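Local coordinates for Lmo0305 protein (Listeria monocytogenes, PDB 3PJ0) that belongs to the PLP-dependent aminotransferase-like superfamily, in the beta-eliminating lyase family, and carries pyridoxal phosphate bound to a lysine side chain, at residues 52-57 with 65-70; 275-280 with 354-359; 293-298 with 327-332. One frame throughout, in Å; residues are numbered along the deposited sequence. Where two conformers were deposited one is given.

Interaction 1: 52-57 with 65-70; sequences DFETKI and SAVFFP
Strand 65-69 is the antiparallel end strand of the seven-stranded mixed sheet in the large domain of this fold-type I PLP protein, and helix 48-61, which precedes it, packs back against it through Phe53, Glu54, Ala66 and Phe68. Within the two segments the axes come to 6.8 Å of one another and run obliquely, closer to antiparallel than to parallel. The polar link is made by Glu54. Its CG stands opposite the carbonyl carbon and the chain then extends, carrying the carboxylate alongside the strand. Glu54 OE2 accepts the backbone N-H of Phe68 at 2.9 Å in a nearly straight bond, 168° at the hydrogen; the donor comes to the anti side of the oxygen, tilted somewhat out of the carboxylate plane. This peptide donor would be expected to stabilise the charged form of the acid, although Ala66 O, 3.5 Å from Glu54 CD, would work against it. A buried acid thus takes up a peptide N-H of the end strand, whose bonds to strand 216-220 are made by Ser65, Val67 and Phe69. The same carboxylate oxygen, Glu54 OE2, lies 3.4 Å from Val67 CA. Nearer the start of the strand, Ala66 faces the helix and puts its CB 3.7 Å from Glu54 O. Further along the strand the rings of Phe53 and Phe68 meet obliquely, their planes turned 69° apart. Ile57 CG1 lies over one face of the Phe53 ring, toward the rim, while Ile246 of helix 243-256 touches both phenylalanines. Both rings have CG anti to the backbone N, chi1 -173° in each, and the edge of Phe53 is brought to Phe68, with Phe53 CE2 3.7 Å from Phe68 CD1.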
loop_
_atom_site.group_PDB
_atom_site.type_symbol
_atom_site.label_atom_id
_atom_site.label_comp_id
_atom_site.label_asym_id
_atom_site.label_seq_id
_atom_site.Cartn_x
_atom_site.Cartn_y
_atom_site.Cartn_z
ATOM N N ASP A 52 -6.960 16.563 -4.585
ATOM C CA ASP A 52 -6.292 17.834 -4.369
ATOM C C ASP A 52 -4.772 17.654 -4.252
ATOM O O ASP A 52 -4.028 18.481 -4.758
ATOM C CB ASP A 52 -6.824 18.555 -3.142
ATOM C CG ASP A 52 -8.300 18.966 -3.288
ATOM O OD1 ASP A 52 -8.897 18.749 -4.341
ATOM O OD2 ASP A 52 -8.864 19.446 -2.305
ATOM N N PHE A 53 -4.319 16.588 -3.581
ATOM C CA PHE A 53 -2.879 16.381 -3.426
ATOM C C PHE A 53 -2.253 16.020 -4.763
ATOM O O PHE A 53 -1.179 16.521 -5.115
ATOM C CB PHE A 53 -2.563 15.310 -2.387
ATOM C CG PHE A 53 -1.096 15.187 -2.079
ATOM C CD1 PHE A 53 -0.433 16.204 -1.417
ATOM C CD2 PHE A 53 -0.384 14.058 -2.462
ATOM C CE1 PHE A 53 0.951 16.096 -1.160
ATOM C CE2 PHE A 53 0.960 13.937 -2.197
ATOM C CZ PHE A 53 1.630 14.958 -1.528
ATOM N N GLU A 54 -2.907 15.151 -5.514
ATOM C CA GLU A 54 -2.415 14.809 -6.863
ATOM C C GLU A 54 -2.301 16.067 -7.743
ATOM O O GLU A 54 -1.271 16.316 -8.369
ATOM C CB GLU A 54 -3.348 13.789 -7.519
ATOM C CG GLU A 54 -3.300 12.398 -6.817
ATOM C CD GLU A 54 -4.327 11.421 -7.299
ATOM O OE1 GLU A 54 -5.377 11.873 -7.843
ATOM O OE2 GLU A 54 -4.131 10.190 -7.094
ATOM N N THR A 55 -3.350 16.879 -7.749
ATOM C CA THR A 55 -3.358 18.131 -8.581
ATOM C C THR A 55 -2.225 19.084 -8.179
ATOM O O THR A 55 -1.534 19.637 -9.024
ATOM C CB THR A 55 -4.729 18.808 -8.525
ATOM O OG1 THR A 55 -5.703 17.856 -8.959
ATOM C CG2 THR A 55 -4.795 20.036 -9.470
ATOM N N LYS A 56 -2.007 19.217 -6.879
ATOM C CA LYS A 56 -0.947 20.072 -6.344
ATOM C C LYS A 56 0.474 19.635 -6.737
ATOM O O LYS A 56 1.306 20.463 -7.138
ATOM C CB LYS A 56 -1.045 20.078 -4.831
ATOM C CG LYS A 56 0.056 20.823 -4.115
ATOM C CD LYS A 56 -0.168 20.777 -2.622
ATOM C CE LYS A 56 0.985 21.333 -1.870
ATOM N NZ LYS A 56 0.641 21.563 -0.422
ATOM N N ILE A 57 0.758 18.346 -6.604
ATOM C CA ILE A 57 2.089 17.845 -6.933
ATOM C C ILE A 57 2.247 17.824 -8.452
ATOM O O ILE A 57 3.314 18.150 -8.970
ATOM C CB ILE A 57 2.354 16.457 -6.305
ATOM C CG1 ILE A 57 2.150 16.538 -4.770
ATOM C CG2 ILE A 57 3.765 15.975 -6.665
ATOM C CD1 ILE A 57 3.078 17.512 -4.055
ATOM N N SER A 65 -1.115 15.489 -15.017
ATOM C CA SER A 65 -1.771 14.870 -13.887
ATOM C C SER A 65 -0.832 13.921 -13.171
ATOM O O SER A 65 0.300 13.666 -13.610
ATOM C CB SER A 65 -3.092 14.189 -14.292
ATOM O OG SER A 65 -2.909 13.112 -15.188
ATOM N N ALA A 66 -1.324 13.399 -12.060
ATOM C CA ALA A 66 -0.529 12.558 -11.167
ATOM C C ALA A 66 -1.433 11.596 -10.449
ATOM O O ALA A 66 -2.656 11.799 -10.383
ATOM C CB ALA A 66 0.227 13.418 -10.134
ATOM N N VAL A 67 -0.813 10.543 -9.915
ATOM C CA VAL A 67 -1.519 9.542 -9.151
ATOM C C VAL A 67 -0.711 9.244 -7.898
ATOM O O VAL A 67 0.515 9.015 -7.944
ATOM C CB VAL A 67 -1.812 8.242 -9.968
ATOM C CG1 VAL A 67 -0.610 7.802 -10.715
ATOM C CG2 VAL A 67 -2.375 7.116 -9.051
ATOM N N PHE A 68 -1.408 9.250 -6.773
ATOM C CA PHE A 68 -0.777 8.922 -5.516
ATOM C C PHE A 68 -0.702 7.400 -5.334
ATOM O O PHE A 68 -1.731 6.694 -5.362
ATOM C CB PHE A 68 -1.496 9.590 -4.330
ATOM C CG PHE A 68 -0.762 9.415 -3.027
ATOM C CD1 PHE A 68 0.200 10.322 -2.650
ATOM C CD2 PHE A 68 -1.013 8.315 -2.203
ATOM C CE1 PHE A 68 0.899 10.174 -1.452
ATOM C CE2 PHE A 68 -0.315 8.139 -1.019
ATOM C CZ PHE A 68 0.658 9.069 -0.640
ATOM N N PHE A 69 0.518 6.908 -5.110
ATOM C CA PHE A 69 0.803 5.487 -4.914
ATOM C C PHE A 69 1.311 5.134 -3.513
ATOM O O PHE A 69 2.029 5.910 -2.922
ATOM C CB PHE A 69 1.911 5.061 -5.888
ATOM C CG PHE A 69 1.417 4.604 -7.255
ATOM C CD1 PHE A 69 0.986 3.293 -7.447
ATOM C CD2 PHE A 69 1.421 5.471 -8.349
ATOM C CE1 PHE A 69 0.547 2.866 -8.702
ATOM C CE2 PHE A 69 1.011 5.011 -9.647
ATOM C CZ PHE A 69 0.562 3.730 -9.798
ATOM N N PRO A 70 0.951 3.949 -2.994
ATOM C CA PRO A 70 1.506 3.588 -1.689
ATOM C C PRO A 70 3.037 3.495 -1.703
ATOM O O PRO A 70 3.675 3.713 -0.673
ATOM C CB PRO A 70 0.885 2.219 -1.403
ATOM C CG PRO A 70 0.359 1.717 -2.729
ATOM C CD PRO A 70 0.016 2.919 -3.506
#

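Interaction 2: 275-280 with 354-359; sequences NSCSGV and CLEKEL
Val280 and Leu359 cross at about a right angle, with Val280 CG2 meeting Leu359 CD2 at 3.7 Å, where the type II beta turn 277-280 packs on the C-terminal end of the chain. The last leucine turns its CG back over its own backbone, flanked by N and the carbonyl carbon (chi1 41°), and its two methyls divide the work: while CD2 goes to the valine, Leu359 CD1 is directed at the turn's backbone near Ser278 O. Cys277 points at the helix and fits its sulfur between two side chains. Cys277 SG touches the aliphatic part of Glu356, 3.5 Å from CG, and at 4.0 Å reaches Leu355 CD2. The carboxylate of Glu356 continues along the solvent side toward Ser276, whose hydroxyl is hydrogen-bonded to Arg273 O. The contact is carried by van der Waals packing, and the turn closes on itself through the bond from Val280 N to Cys277 O. The turn joins helix 260-275 to strand 280-283, and Phe274 of that helix touches both Val280 and Leu355. Leu355 also rests on Ile310 of helix 300-314, while Phe296 of strand 291-296 lies against Val280 and Leu359.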
loop_
_atom_site.group_PDB
_atom_site.type_symbol
_atom_site.label_atom_id
_atom_site.label_comp_id
_atom_site.label_asym_id
_atom_site.label_seq_id
_atom_site.Cartn_x
_atom_site.Cartn_y
_atom_site.Cartn_z
ATOM N N ASN A 275 36.363 15.203 5.122
ATOM C CA ASN A 275 37.515 15.210 4.230
ATOM C C ASN A 275 38.772 15.760 4.892
ATOM O O ASN A 275 39.878 15.379 4.516
ATOM C CB ASN A 275 37.213 16.011 2.949
ATOM C CG ASN A 275 36.355 15.227 1.940
ATOM O OD1 ASN A 275 36.791 14.181 1.413
ATOM N ND2 ASN A 275 35.173 15.754 1.620
ATOM N N SER A 276 38.608 16.642 5.878
ATOM C CA SER A 276 39.751 17.227 6.583
ATOM C C SER A 276 40.465 16.192 7.459
ATOM O O SER A 276 41.595 16.423 7.899
ATOM C CB SER A 276 39.316 18.442 7.434
ATOM O OG SER A 276 38.536 18.067 8.567
ATOM N N CYS A 277 39.808 15.059 7.709
ATOM C CA CYS A 277 40.371 14.000 8.551
ATOM C C CYS A 277 41.274 13.079 7.745
ATOM O O CYS A 277 40.964 12.713 6.592
ATOM C CB CYS A 277 39.283 13.191 9.251
ATOM S SG CYS A 277 38.250 14.194 10.367
ATOM N N SER A 278 42.417 12.741 8.329
ATOM C CA SER A 278 43.400 11.895 7.656
ATOM C C SER A 278 42.833 10.483 7.514
ATOM O O SER A 278 42.378 9.895 8.493
ATOM C CB SER A 278 44.720 11.881 8.441
ATOM O OG SER A 278 45.756 11.331 7.658
ATOM N N GLY A 279 42.862 9.954 6.292
ATOM C CA GLY A 279 42.335 8.629 5.970
ATOM C C GLY A 279 40.818 8.579 5.795
ATOM O O GLY A 279 40.238 7.498 5.786
ATOM N N VAL A 280 40.189 9.747 5.670
ATOM C CA VAL A 280 38.756 9.854 5.503
ATOM C C VAL A 280 38.508 10.726 4.281
ATOM O O VAL A 280 39.131 11.794 4.139
ATOM C CB VAL A 280 38.075 10.532 6.724
ATOM C CG1 VAL A 280 36.540 10.568 6.550
ATOM C CG2 VAL A 280 38.462 9.850 8.058
ATOM N N CYS A 354 37.842 14.466 18.018
ATOM C CA CYS A 354 38.083 13.054 18.398
ATOM C C CYS A 354 38.385 12.159 17.200
ATOM O O CYS A 354 39.243 11.277 17.268
ATOM C CB CYS A 354 36.893 12.458 19.157
ATOM S SG CYS A 354 36.633 13.094 20.822
ATOM N N LEU A 355 37.681 12.391 16.097
ATOM C CA LEU A 355 37.898 11.608 14.886
ATOM C C LEU A 355 39.327 11.810 14.391
ATOM O O LEU A 355 40.015 10.843 14.072
ATOM C CB LEU A 355 36.886 11.993 13.800
ATOM C CG LEU A 355 36.713 10.995 12.652
ATOM C CD1 LEU A 355 36.344 9.622 13.195
ATOM C CD2 LEU A 355 35.645 11.492 11.660
ATOM N N GLU A 356 39.771 13.065 14.372
ATOM C CA GLU A 356 41.130 13.430 13.953
ATOM C C GLU A 356 42.190 12.808 14.887
ATOM O O GLU A 356 43.260 12.402 14.430
ATOM C CB GLU A 356 41.260 14.968 13.891
ATOM C CG GLU A 356 40.298 15.637 12.846
ATOM C CD GLU A 356 40.091 17.165 13.029
ATOM O OE1 GLU A 356 40.887 17.817 13.739
ATOM O OE2 GLU A 356 39.131 17.718 12.434
ATOM N N LYS A 357 41.862 12.701 16.179
ATOM C CA LYS A 357 42.769 12.127 17.197
ATOM C C LYS A 357 42.893 10.603 17.129
ATOM O O LYS A 357 43.979 10.063 17.375
ATOM C CB LYS A 357 42.293 12.516 18.604
ATOM C CG LYS A 357 43.103 11.924 19.757
ATOM N N GLU A 358 41.795 9.914 16.795
ATOM C CA GLU A 358 41.775 8.436 16.773
ATOM C C GLU A 358 42.335 7.787 15.502
ATOM O O GLU A 358 42.724 6.623 15.533
ATOM C CB GLU A 358 40.364 7.897 17.058
ATOM C CG GLU A 358 39.822 8.218 18.455
ATOM C CD GLU A 358 40.639 7.585 19.589
ATOM O OE1 GLU A 358 41.197 6.475 19.409
ATOM O OE2 GLU A 358 40.711 8.205 20.672
ATOM N N LEU A 359 42.354 8.513 14.388
ATOM C CA LEU A 359 42.920 7.983 13.140
ATOM C C LEU A 359 44.010 8.909 12.594
ATOM O O LEU A 359 44.902 9.301 13.362
ATOM C CB LEU A 359 41.821 7.680 12.111
ATOM C CG LEU A 359 40.663 8.657 11.954
ATOM C CD1 LEU A 359 41.128 9.954 11.323
ATOM C CD2 LEU A 359 39.574 8.025 11.126
ATOM O OXT LEU A 359 44.043 9.265 11.411
#

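Interaction 3: 293-298 with 327-332; sequences HVYFEN and ADVCAF
Tyr295 sets CG opposite its carbonyl carbon (chi1 -85°), which lays its ring over Ala331, and Phe332 tucks CG in above its own backbone, flanked by N and C (chi1 68°), which swings its ring back over Val294; both pairs span strands 291-296 and 329-335, antiparallel neighbours in the four-stranded sheet. Ala331 CB sits almost exactly above the centre of the tyrosine ring, 3.6 Å from its centroid, a CH-pi contact within a non-hydrogen-bonded pair. Val329 CG1 comes to the edge of that ring. On the opposite face of the sheet, with Phe296 and Cys330, Val294 and Phe332 lie side by side, and Val294 CB stands over the phenylalanine face toward the rim, 4.1 Å from the ring centroid. The Phe296 ring presents its edge to this group, Phe296 CE1 touching Phe332 CE2 at 3.5 Å. Cys330 SG approaches Phe296 obliquely, 5.1 Å from the ring centroid, a sulfur-aromatic contact. Backbone bonds fix this register: Val294 N to Phe332 O at 2.8 Å, its return from Phe332 N, and Phe296 N to Cys330 O at 2.9 Å. The last, from Cys330 N to Phe296 O near Glu297 and Asp328, is weak at 3.5 Å. Helix 300-314 covers Phe296 and Cys330 through Ile303. Peptide bonds hold the strands together while ring, methyl and, on one face, sulfur contacts fill in around them, so the side-chain part is probably mainly dispersion and hydrophobic packing.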
loop_
_atom_site.group_PDB
_atom_site.type_symbol
_atom_site.label_atom_id
_atom_site.label_comp_id
_atom_site.label_asym_id
_atom_site.label_seq_id
_atom_site.Cartn_x
_atom_site.Cartn_y
_atom_site.Cartn_z
ATOM N N HIS A 293 28.530 9.746 0.856
ATOM C CA HIS A 293 29.090 8.559 1.489
ATOM C C HIS A 293 30.459 8.928 2.055
ATOM O O HIS A 293 31.172 9.698 1.467
ATOM C CB HIS A 293 29.219 7.463 0.444
ATOM C CG HIS A 293 27.915 6.861 0.068
ATOM N ND1 HIS A 293 27.800 5.802 -0.808
ATOM C CD2 HIS A 293 26.661 7.148 0.487
ATOM C CE1 HIS A 293 26.522 5.494 -0.934
ATOM N NE2 HIS A 293 25.820 6.271 -0.125
ATOM N N VAL A 294 30.806 8.369 3.213
ATOM C CA VAL A 294 32.096 8.623 3.898
ATOM C C VAL A 294 32.892 7.326 3.841
ATOM O O VAL A 294 32.393 6.280 4.232
ATOM C CB VAL A 294 31.848 9.015 5.378
ATOM C CG1 VAL A 294 33.133 9.252 6.143
ATOM C CG2 VAL A 294 30.907 10.266 5.450
ATOM N N TYR A 295 34.117 7.401 3.347
ATOM C CA TYR A 295 34.974 6.245 3.157
ATOM C C TYR A 295 36.190 6.364 4.031
ATOM O O TYR A 295 36.764 7.447 4.159
ATOM C CB TYR A 295 35.433 6.158 1.696
ATOM C CG TYR A 295 34.484 5.461 0.755
ATOM C CD1 TYR A 295 33.305 6.082 0.320
ATOM C CD2 TYR A 295 34.776 4.185 0.279
ATOM C CE1 TYR A 295 32.428 5.435 -0.546
ATOM C CE2 TYR A 295 33.917 3.532 -0.610
ATOM C CZ TYR A 295 32.740 4.167 -1.025
ATOM O OH TYR A 295 31.877 3.517 -1.886
ATOM N N PHE A 296 36.610 5.231 4.582
ATOM C CA PHE A 296 37.739 5.162 5.473
ATOM C C PHE A 296 38.800 4.219 4.946
ATOM O O PHE A 296 38.474 3.217 4.299
ATOM C CB PHE A 296 37.302 4.615 6.821
ATOM C CG PHE A 296 36.350 5.489 7.555
ATOM C CD1 PHE A 296 34.985 5.379 7.330
ATOM C CD2 PHE A 296 36.814 6.395 8.508
ATOM C CE1 PHE A 296 34.097 6.169 8.013
ATOM C CE2 PHE A 296 35.937 7.208 9.199
ATOM C CZ PHE A 296 34.575 7.103 8.962
ATOM N N GLU A 297 40.059 4.538 5.263
ATOM C CA GLU A 297 41.202 3.705 4.891
ATOM C C GLU A 297 41.557 2.725 6.008
ATOM O O GLU A 297 42.746 2.533 6.347
ATOM C CB GLU A 297 42.426 4.560 4.548
ATOM C CG GLU A 297 42.266 5.415 3.310
ATOM C CD GLU A 297 43.462 6.337 3.093
ATOM O OE1 GLU A 297 44.541 6.075 3.661
ATOM O OE2 GLU A 297 43.330 7.337 2.350
ATOM N N ASN A 298 40.518 2.128 6.587
ATOM C CA ASN A 298 40.643 1.104 7.621
ATOM C C ASN A 298 39.469 0.169 7.531
ATOM O O ASN A 298 38.439 0.505 6.945
ATOM C CB ASN A 298 40.724 1.726 9.009
ATOM C CG ASN A 298 42.072 2.359 9.274
ATOM O OD1 ASN A 298 43.077 1.654 9.480
ATOM N ND2 ASN A 298 42.114 3.687 9.270
ATOM N N ALA A 327 39.260 -5.278 1.922
ATOM C CA ALA A 327 39.877 -5.769 3.163
ATOM C C ALA A 327 40.076 -4.674 4.232
ATOM O O ALA A 327 39.762 -4.890 5.421
ATOM C CB ALA A 327 41.211 -6.480 2.868
ATOM N N ASP A 328 40.586 -3.513 3.804
ATOM C CA ASP A 328 40.896 -2.403 4.720
ATOM C C ASP A 328 40.213 -1.087 4.333
ATOM O O ASP A 328 40.788 0.006 4.503
ATOM C CB ASP A 328 42.418 -2.229 4.802
ATOM C CG ASP A 328 43.091 -3.395 5.510
ATOM O OD1 ASP A 328 42.708 -3.645 6.674
ATOM O OD2 ASP A 328 44.000 -4.040 4.925
ATOM N N VAL A 329 39.001 -1.203 3.786
ATOM C CA VAL A 329 38.209 -0.033 3.442
ATOM C C VAL A 329 36.744 -0.282 3.785
ATOM O O VAL A 329 36.210 -1.353 3.511
ATOM C CB VAL A 329 38.341 0.353 1.943
ATOM C CG1 VAL A 329 37.418 1.487 1.590
ATOM C CG2 VAL A 329 39.773 0.726 1.600
ATOM N N CYS A 330 36.112 0.704 4.420
ATOM C CA CYS A 330 34.690 0.626 4.725
ATOM C C CYS A 330 34.052 1.998 4.497
ATOM O O CYS A 330 34.770 3.020 4.360
ATOM C CB CYS A 330 34.446 0.156 6.161
ATOM S SG CYS A 330 35.097 1.291 7.409
ATOM N N ALA A 331 32.721 2.025 4.499
ATOM C CA ALA A 331 31.989 3.266 4.266
ATOM C C ALA A 331 30.599 3.283 4.887
ATOM O O ALA A 331 30.081 2.240 5.271
ATOM C CB ALA A 331 31.865 3.506 2.721
ATOM N N PHE A 332 29.995 4.478 4.935
ATOM C CA PHE A 332 28.609 4.637 5.361
ATOM C C PHE A 332 28.029 5.859 4.711
ATOM O O PHE A 332 28.757 6.683 4.144
ATOM C CB PHE A 332 28.422 4.714 6.881
ATOM C CG PHE A 332 28.978 5.963 7.500
ATOM C CD1 PHE A 332 28.215 7.103 7.585
ATOM C CD2 PHE A 332 30.264 5.996 8.004
ATOM C CE1 PHE A 332 28.751 8.262 8.155
ATOM C CE2 PHE A 332 30.759 7.126 8.608
ATOM C CZ PHE A 332 30.008 8.264 8.658
#

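From the N terminus, interaction 1 comes first and spans the seven residues between its segments, the last turn of helix 48-61 and a three-residue link, tying a helix to the end strand of the seven-stranded sheet. Interaction 2 opens far later, at the end of helix 260-275, and closes only at the C terminus; interaction 3 is nested inside its loop, joining two central strands of the four-stranded sheet. Centres of interactions 2 and 3 are about 12 Å apart, and they touch: Gly279 O and Glu297 N form a probable hydrogen bond, and Val280 packs on Val294. Interaction 1 lies on the opposite side of the chain's centre from the other two, its centre about 40 Å from that of interaction 3.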